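Local coordinates for protein superoxide dismutase [Mn/Fe] (Aeropyrum pernix, PDB 3AK2) that catalyses the dismutation of superoxide to oxygen and hydrogen peroxide, a cambialistic enzyme of the iron/manganese superoxide dismutase family, here with manganese bound, at residues P21-I27 and H169-Y175; H31-H36 and H79-W83. All coordinates share one frame; numbering follows the deposited sequence.

Interaction 1: residues P21-I27 and H169-Y175. With MN (manganese (II) ion), chain E.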
loop_
_atom_site.group_PDB
_atom_site.type_symbol
_atom_site.label_atom_id
_atom_site.label_comp_id
_atom_site.label_asym_id
_atom_site.label_seq_id
_atom_site.Cartn_x
_atom_site.Cartn_y
_atom_site.Cartn_z
ATOM N N PRO A 21 -0.524 -18.328 30.475
ATOM C CA PRO A 21 0.746 -18.489 29.764
ATOM C C PRO A 21 0.701 -18.135 28.271
ATOM O O PRO A 21 1.719 -18.232 27.594
ATOM C CB PRO A 21 1.026 -19.982 29.927
ATOM C CG PRO A 21 -0.323 -20.599 29.921
ATOM C CD PRO A 21 -1.255 -19.605 30.574
ATOM N N TYR A 22 -0.464 -17.726 27.777
ATOM C CA TYR A 22 -0.685 -17.561 26.336
ATOM C C TYR A 22 0.011 -16.351 25.722
ATOM O O TYR A 22 0.527 -16.434 24.608
ATOM C CB TYR A 22 -2.183 -17.582 26.034
ATOM C CG TYR A 22 -2.815 -18.836 26.586
ATOM C CD1 TYR A 22 -3.638 -18.795 27.712
ATOM C CD2 TYR A 22 -2.535 -20.077 26.017
ATOM C CE1 TYR A 22 -4.193 -19.966 28.236
ATOM C CE2 TYR A 22 -3.077 -21.245 26.530
ATOM C CZ TYR A 22 -3.906 -21.183 27.633
ATOM O OH TYR A 22 -4.439 -22.354 28.128
ATOM N N ILE A 23 0.033 -15.240 26.452
ATOM C CA ILE A 23 0.823 -14.077 26.058
ATOM C C ILE A 23 1.575 -13.587 27.290
ATOM O O ILE A 23 0.957 -13.225 28.290
ATOM C CB ILE A 23 -0.040 -12.939 25.452
ATOM C CG1 ILE A 23 -0.952 -13.476 24.343
ATOM C CG2 ILE A 23 0.861 -11.836 24.912
ATOM C CD1 ILE A 23 -1.983 -12.478 23.832
ATOM N N ILE A 24 2.904 -13.580 27.212
ATOM C CA ILE A 24 3.740 -13.274 28.381
ATOM C C ILE A 24 3.677 -11.810 28.817
ATOM O O ILE A 24 3.391 -10.908 28.011
ATOM C CB ILE A 24 5.227 -13.702 28.194
ATOM C CG1 ILE A 24 5.844 -13.049 26.951
ATOM C CG2 ILE A 24 5.356 -15.230 28.167
ATOM C CD1 ILE A 24 7.360 -13.186 26.861
ATOM N N GLU A 25 3.960 -11.590 30.098
ATOM C CA GLU A 25 3.917 -10.266 30.710
ATOM C C GLU A 25 4.763 -9.232 29.972
ATOM O O GLU A 25 4.317 -8.098 29.785
ATOM C CB GLU A 25 4.350 -10.349 32.179
ATOM C CG GLU A 25 4.304 -9.025 32.935
ATOM C CD GLU A 25 4.758 -9.151 34.380
ATOM O OE1 GLU A 25 5.779 -9.824 34.630
ATOM O OE2 GLU A 25 4.097 -8.565 35.263
ATOM N N GLU A 26 5.973 -9.610 29.556
ATOM C CA GLU A 26 6.869 -8.635 28.932
ATOM C C GLU A 26 6.276 -8.083 27.643
ATOM O O GLU A 26 6.402 -6.890 27.363
ATOM C CB GLU A 26 8.264 -9.202 28.669
ATOM C CG GLU A 26 9.253 -8.119 28.236
ATOM C CD GLU A 26 10.625 -8.640 27.868
ATOM O OE1 GLU A 26 11.487 -7.798 27.538
ATOM O OE2 GLU A 26 10.845 -9.869 27.896
ATOM N N ILE A 27 5.634 -8.952 26.867
ATOM C CA ILE A 27 4.951 -8.513 25.650
ATOM C C ILE A 27 3.820 -7.548 25.984
ATOM O O ILE A 27 3.750 -6.460 25.426
ATOM C CB ILE A 27 4.411 -9.687 24.817
ATOM C CG1 ILE A 27 5.572 -10.453 24.177
ATOM C CG2 ILE A 27 3.435 -9.181 23.741
ATOM C CD1 ILE A 27 5.164 -11.734 23.479
ATOM N N HIS A 169 5.709 -7.569 16.968
ATOM C CA HIS A 169 5.821 -7.184 18.377
ATOM C C HIS A 169 4.764 -7.818 19.281
ATOM O O HIS A 169 4.926 -7.831 20.500
ATOM C CB HIS A 169 5.843 -5.658 18.566
ATOM C CG HIS A 169 4.561 -4.962 18.208
ATOM N ND1 HIS A 169 4.488 -4.026 17.198
ATOM C CD2 HIS A 169 3.316 -5.029 18.743
ATOM C CE1 HIS A 169 3.253 -3.560 17.116
ATOM N NE2 HIS A 169 2.520 -4.154 18.040
ATOM N N ALA A 170 3.677 -8.315 18.696
ATOM C CA ALA A 170 2.620 -8.944 19.479
ATOM C C ALA A 170 2.990 -10.351 19.957
ATOM O O ALA A 170 2.354 -10.881 20.871
ATOM C CB ALA A 170 1.301 -8.964 18.694
ATOM N N TYR A 171 4.020 -10.952 19.365
ATOM C CA TYR A 171 4.324 -12.346 19.678
ATOM C C TYR A 171 5.800 -12.741 19.692
ATOM O O TYR A 171 6.138 -13.786 20.253
ATOM C CB TYR A 171 3.560 -13.280 18.734
ATOM C CG TYR A 171 3.883 -13.101 17.265
ATOM C CD1 TYR A 171 4.990 -13.727 16.686
ATOM C CD2 TYR A 171 3.074 -12.307 16.449
ATOM C CE1 TYR A 171 5.284 -13.565 15.334
ATOM C CE2 TYR A 171 3.359 -12.144 15.095
ATOM C CZ TYR A 171 4.465 -12.766 14.549
ATOM O OH TYR A 171 4.735 -12.612 13.211
ATOM N N TYR A 172 6.669 -11.936 19.084
ATOM C CA TYR A 172 8.041 -12.384 18.799
ATOM C C TYR A 172 8.858 -12.797 20.019
ATOM O O TYR A 172 9.582 -13.792 19.969
ATOM C CB TYR A 172 8.821 -11.366 17.965
ATOM C CG TYR A 172 9.757 -12.035 16.988
ATOM C CD1 TYR A 172 9.333 -12.347 15.697
ATOM C CD2 TYR A 172 11.055 -12.391 17.359
ATOM C CE1 TYR A 172 10.178 -12.983 14.798
ATOM C CE2 TYR A 172 11.907 -13.026 16.464
ATOM C CZ TYR A 172 11.464 -13.315 15.187
ATOM O OH TYR A 172 12.311 -13.943 14.302
ATOM N N LEU A 173 8.745 -12.055 21.115
ATOM C CA LEU A 173 9.528 -12.380 22.311
ATOM C C LEU A 173 9.241 -13.777 22.850
ATOM O O LEU A 173 10.129 -14.419 23.421
ATOM C CB LEU A 173 9.312 -11.337 23.406
ATOM C CG LEU A 173 9.962 -9.963 23.220
ATOM C CD1 LEU A 173 9.565 -9.055 24.367
ATOM C CD2 LEU A 173 11.479 -10.060 23.122
ATOM N N GLN A 174 8.008 -14.239 22.659
ATOM C CA GLN A 174 7.562 -15.531 23.171
ATOM C C GLN A 174 7.591 -16.624 22.104
ATOM O O GLN A 174 8.128 -17.715 22.329
ATOM C CB GLN A 174 6.145 -15.391 23.734
ATOM C CG GLN A 174 5.557 -16.665 24.325
ATOM C CD GLN A 174 4.208 -16.426 24.971
ATOM O OE1 GLN A 174 3.748 -15.290 25.069
ATOM N NE2 GLN A 174 3.567 -17.499 25.421
ATOM N N TYR A 175 7.012 -16.325 20.946
ATOM C CA TYR A 175 6.795 -17.318 19.897
ATOM C C TYR A 175 7.820 -17.243 18.770
ATOM O O TYR A 175 7.810 -18.085 17.867
ATOM C CB TYR A 175 5.373 -17.185 19.337
ATOM C CG TYR A 175 4.298 -17.520 20.348
ATOM C CD1 TYR A 175 3.908 -18.841 20.567
ATOM C CD2 TYR A 175 3.679 -16.519 21.099
ATOM C CE1 TYR A 175 2.929 -19.157 21.499
ATOM C CE2 TYR A 175 2.695 -16.824 22.031
ATOM C CZ TYR A 175 2.328 -18.146 22.226
ATOM O OH TYR A 175 1.359 -18.459 23.148
HETATM MN MN MN E . 0.315 -4.030 18.197
HETATM O O HOH W 1 0.043 -3.643 16.130
#

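Interaction 2: residues H31-H36 and H79-W83. With MN (manganese (II) ion), chain E; EDO (1,2-ethanediol), chain I.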
loop_
_atom_site.group_PDB
_atom_site.type_symbol
_atom_site.label_atom_id
_atom_site.label_comp_id
_atom_site.label_asym_id
_atom_site.label_seq_id
_atom_site.Cartn_x
_atom_site.Cartn_y
_atom_site.Cartn_z
ATOM N N HIS A 31 3.908 -3.799 24.712
ATOM C CA HIS A 31 2.890 -3.592 23.695
ATOM C C HIS A 31 2.014 -2.394 24.047
ATOM O O HIS A 31 1.682 -1.568 23.191
ATOM C CB HIS A 31 2.037 -4.846 23.574
ATOM C CG HIS A 31 1.316 -4.962 22.271
ATOM N ND1 HIS A 31 0.586 -6.078 21.925
ATOM C CD2 HIS A 31 1.224 -4.110 21.223
ATOM C CE1 HIS A 31 0.061 -5.901 20.725
ATOM N NE2 HIS A 31 0.441 -4.718 20.274
ATOM N N HIS A 32 1.666 -2.307 25.324
ATOM C CA HIS A 32 0.804 -1.260 25.830
ATOM C C HIS A 32 1.573 0.043 26.019
ATOM O O HIS A 32 1.182 1.088 25.487
ATOM C CB HIS A 32 0.197 -1.727 27.153
ATOM C CG HIS A 32 -0.757 -0.757 27.770
ATOM N ND1 HIS A 32 -0.580 -0.249 29.039
ATOM C CD2 HIS A 32 -1.904 -0.211 27.301
ATOM C CE1 HIS A 32 -1.576 0.569 29.324
ATOM N NE2 HIS A 32 -2.393 0.610 28.288
ATOM N N GLN A 33 2.670 -0.031 26.772
ATOM C CA GLN A 33 3.419 1.157 27.189
ATOM C C GLN A 33 4.248 1.788 26.085
ATOM O O GLN A 33 4.466 3.001 26.091
ATOM C CB GLN A 33 4.327 0.842 28.384
ATOM C CG GLN A 33 3.566 0.427 29.634
ATOM C CD GLN A 33 4.446 0.288 30.866
ATOM O OE1 GLN A 33 3.942 0.236 31.990
ATOM N NE2 GLN A 33 5.757 0.219 30.665
ATOM N N LYS A 34 4.726 0.972 25.151
ATOM C CA LYS A 34 5.566 1.485 24.078
ATOM C C LYS A 34 4.774 1.643 22.787
ATOM O O LYS A 34 4.614 2.756 22.288
ATOM C CB LYS A 34 6.811 0.608 23.882
ATOM C CG LYS A 34 7.700 0.484 25.127
ATOM C CD LYS A 34 8.314 1.829 25.517
ATOM C CE LYS A 34 9.389 1.679 26.586
ATOM N NZ LYS A 34 8.805 1.482 27.937
ATOM N N HIS A 35 4.242 0.544 22.270
ATOM C CA HIS A 35 3.596 0.584 20.959
ATOM C C HIS A 35 2.269 1.340 20.952
ATOM O O HIS A 35 2.111 2.302 20.204
ATOM C CB HIS A 35 3.459 -0.820 20.374
ATOM C CG HIS A 35 4.773 -1.501 20.173
ATOM N ND1 HIS A 35 5.623 -1.175 19.139
ATOM C CD2 HIS A 35 5.407 -2.457 20.893
ATOM C CE1 HIS A 35 6.715 -1.915 19.219
ATOM N NE2 HIS A 35 6.610 -2.699 20.276
ATOM N N HIS A 36 1.321 0.933 21.788
ATOM C CA HIS A 36 0.034 1.612 21.772
ATOM C C HIS A 36 0.218 3.095 22.118
ATOM O O HIS A 36 -0.334 3.968 21.445
ATOM C CB HIS A 36 -0.979 0.928 22.693
ATOM C CG HIS A 36 -2.380 1.444 22.541
ATOM N ND1 HIS A 36 -3.449 0.902 23.221
ATOM C CD2 HIS A 36 -2.885 2.453 21.790
ATOM C CE1 HIS A 36 -4.550 1.559 22.902
ATOM N NE2 HIS A 36 -4.236 2.507 22.036
ATOM N N HIS A 79 -5.842 -1.134 18.704
ATOM C CA HIS A 79 -5.387 -1.622 20.016
ATOM C C HIS A 79 -6.450 -1.432 21.094
ATOM O O HIS A 79 -6.581 -2.262 21.992
ATOM C CB HIS A 79 -4.058 -0.984 20.428
ATOM C CG HIS A 79 -2.891 -1.462 19.622
ATOM N ND1 HIS A 79 -2.593 -0.950 18.377
ATOM C CD2 HIS A 79 -1.962 -2.418 19.868
ATOM C CE1 HIS A 79 -1.530 -1.567 17.893
ATOM N NE2 HIS A 79 -1.127 -2.463 18.777
ATOM N N THR A 80 -7.213 -0.348 20.995
ATOM C CA THR A 80 -8.309 -0.077 21.923
ATOM C C THR A 80 -9.356 -1.194 21.901
ATOM O O THR A 80 -9.927 -1.526 22.940
ATOM C CB THR A 80 -8.941 1.299 21.620
ATOM O OG1 THR A 80 -7.983 2.326 21.901
ATOM C CG2 THR A 80 -10.206 1.548 22.445
ATOM N N ILE A 81 -9.589 -1.781 20.730
ATOM C CA ILE A 81 -10.492 -2.927 20.608
ATOM C C ILE A 81 -9.787 -4.220 21.049
ATOM O O ILE A 81 -10.378 -5.057 21.740
ATOM C CB ILE A 81 -11.035 -3.055 19.165
ATOM C CG1 ILE A 81 -11.810 -1.789 18.777
ATOM C CG2 ILE A 81 -11.904 -4.306 19.021
ATOM C CD1 ILE A 81 -12.157 -1.696 17.302
ATOM N N PHE A 82 -8.515 -4.357 20.673
ATOM C CA PHE A 82 -7.712 -5.552 20.959
ATOM C C PHE A 82 -7.672 -5.934 22.445
ATOM O O PHE A 82 -7.870 -7.104 22.788
ATOM C CB PHE A 82 -6.295 -5.347 20.406
ATOM C CG PHE A 82 -5.384 -6.543 20.538
ATOM C CD1 PHE A 82 -5.723 -7.772 19.985
ATOM C CD2 PHE A 82 -4.153 -6.417 21.183
ATOM C CE1 PHE A 82 -4.859 -8.869 20.100
ATOM C CE2 PHE A 82 -3.282 -7.499 21.294
ATOM C CZ PHE A 82 -3.637 -8.728 20.755
ATOM N N TRP A 83 -7.428 -4.967 23.328
ATOM C CA TRP A 83 -7.271 -5.312 24.745
ATOM C C TRP A 83 -8.531 -5.928 25.383
ATOM O O TRP A 83 -8.450 -7.023 25.941
ATOM C CB TRP A 83 -6.762 -4.138 25.587
ATOM C CG TRP A 83 -5.600 -3.372 25.033
ATOM C CD1 TRP A 83 -5.544 -2.024 24.832
ATOM C CD2 TRP A 83 -4.312 -3.888 24.653
ATOM N NE1 TRP A 83 -4.312 -1.665 24.342
ATOM C CE2 TRP A 83 -3.534 -2.786 24.229
ATOM C CE3 TRP A 83 -3.737 -5.167 24.642
ATOM C CZ2 TRP A 83 -2.223 -2.923 23.779
ATOM C CZ3 TRP A 83 -2.427 -5.300 24.194
ATOM C CH2 TRP A 83 -1.687 -4.183 23.769
HETATM MN MN MN E . 0.315 -4.030 18.197
HETATM C C1 EDO I . 7.479 2.066 20.342
HETATM O O1 EDO I . 8.799 2.532 20.650
HETATM C C2 EDO I . 7.157 2.410 18.890
HETATM O O2 EDO I . 6.130 1.534 18.409
HETATM O O HOH W 1 0.043 -3.643 16.130
#

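Interaction 1: residues P21-I27 and H169-Y175
Pro21 gives its carbonyl oxygen to the side-chain amide of Gln174, and this opens the joint between the alpha-hairpin and the C-terminal domain of the iron/manganese superoxide dismutase fold. Pro21 O lies 2.9 Å from Gln174 NE2, which sits in the carbonyl plane. The bond is bent, with an N-H...O angle of 135°, and the oxygen is tilted from the amide plane of Gln174. Tyr22 O is gripped by the hydroxyl of Tyr175, with OH at 2.6 Å on a lone pair of the carbonyl. Gln174 NE2 adds a weak second bond to the same oxygen. The ring of Tyr22 itself leads off to Asn185 and Pro89. Ile23 brings its CA to 3.3 Å from Gln174 OE1. At Ile24, the N-cap of helix 25-54, the backbone N donates to Gln174 OE1 over 2.9 Å, coming from above the carbonyl plane. Gln174 reaches this far because its CG stands anti to the backbone N (chi1 -179°) and the chain beyond is extended. With an alanine in place of Gln174, the Pro21 carbonyl and the Ile24 N-H would probably lose their mate, and a gap would be likely to open beside Ile24 CG2. Glu26 lays its carboxylate end against Leu173 CD1, while its OE1 forms a salt bridge with Lys176 of the second subunit. Ile27 buries more surface than any other residue of the contact. Its CG1 packs on Leu173 CB and its CD1 on Gln174 CB. Its CG2 sits 3.5 Å from Ala170 O. His169 ND1 bonds to Glu168 of the second subunit, and His169 NE2 binds the manganese ion at 2.2 Å.

Interaction 2: residues H31-H36 and H79-W83
The His31 ring takes the edge of Trp83 on one face. Trp83 CH2 stands 3.4 Å from His31 CG, and the six-membered ring meets the imidazole edge-to-face, with planes at 80°. The His36 ring has His79 CB over the centre of one face, a CH-pi contact 3.5 Å from CB to the centroid. At the edge of His36 lies Trp83 NE1, which donates to His36 ND1 over 2.9 Å in a nearly straight bond (166°). The acceptor lies in the indole plane, but the NE1 atom is tilted somewhat from the plane of the imidazole. CG of His36 is anti to its backbone N (chi1 -170°), which carries the ring across to the indole. This bond probably limits the rotation of both rings and satisfies the buried indole N-H. One face of Trp83 is covered by His79 O and Phe82 CD2. His32 directs its edge toward the indole face, in an offset edge-to-face pair with the five-membered ring; its own nitrogens bond to Pro10 O and Tyr16 OH. Phe82 CE2 comes to 3.7 Å from His31 CE1.

At the edge of the His79 ring, near its plane, is His31 NE2, 3.1 Å from His79 NE2. The two nitrogens are not bonded to each other; both bind the manganese ion, at 2.2 Å each. His79 ND1 bonds to Gly75 O, a second-shell contact consistent with a set ring orientation. Asp165, His169 and a water complete five-coordination. Two histidines from the paired helices 25-54 and 62-82, backed by an aromatic cluster, form the alpha-hairpin half of the iron/manganese superoxide dismutase active site.

Overall arrangement
Interactions 1 and 2 both use helix 25-54. Interaction 1 takes its start, well out from the centre of the chain, and interaction 2 a later turn, deep in the core. Their centres lie about 13 Å apart. The partner of 21-27 belongs to the C-terminal domain, whereas 31-36 meets the other arm of the same hairpin. The chemistry follows the place. Carbonyls, an amide and aliphatic branches meet in the partly buried contact, and aromatic rings in the buried one. They join at the manganese ion, where His169 NE2 is 3.1 Å from His31 NE2. Both also reach the second subunit: His35 of interaction 2 bonds to Tyr172 of the second subunit, and Tyr172 of interaction 1 bonds to His35 of that subunit.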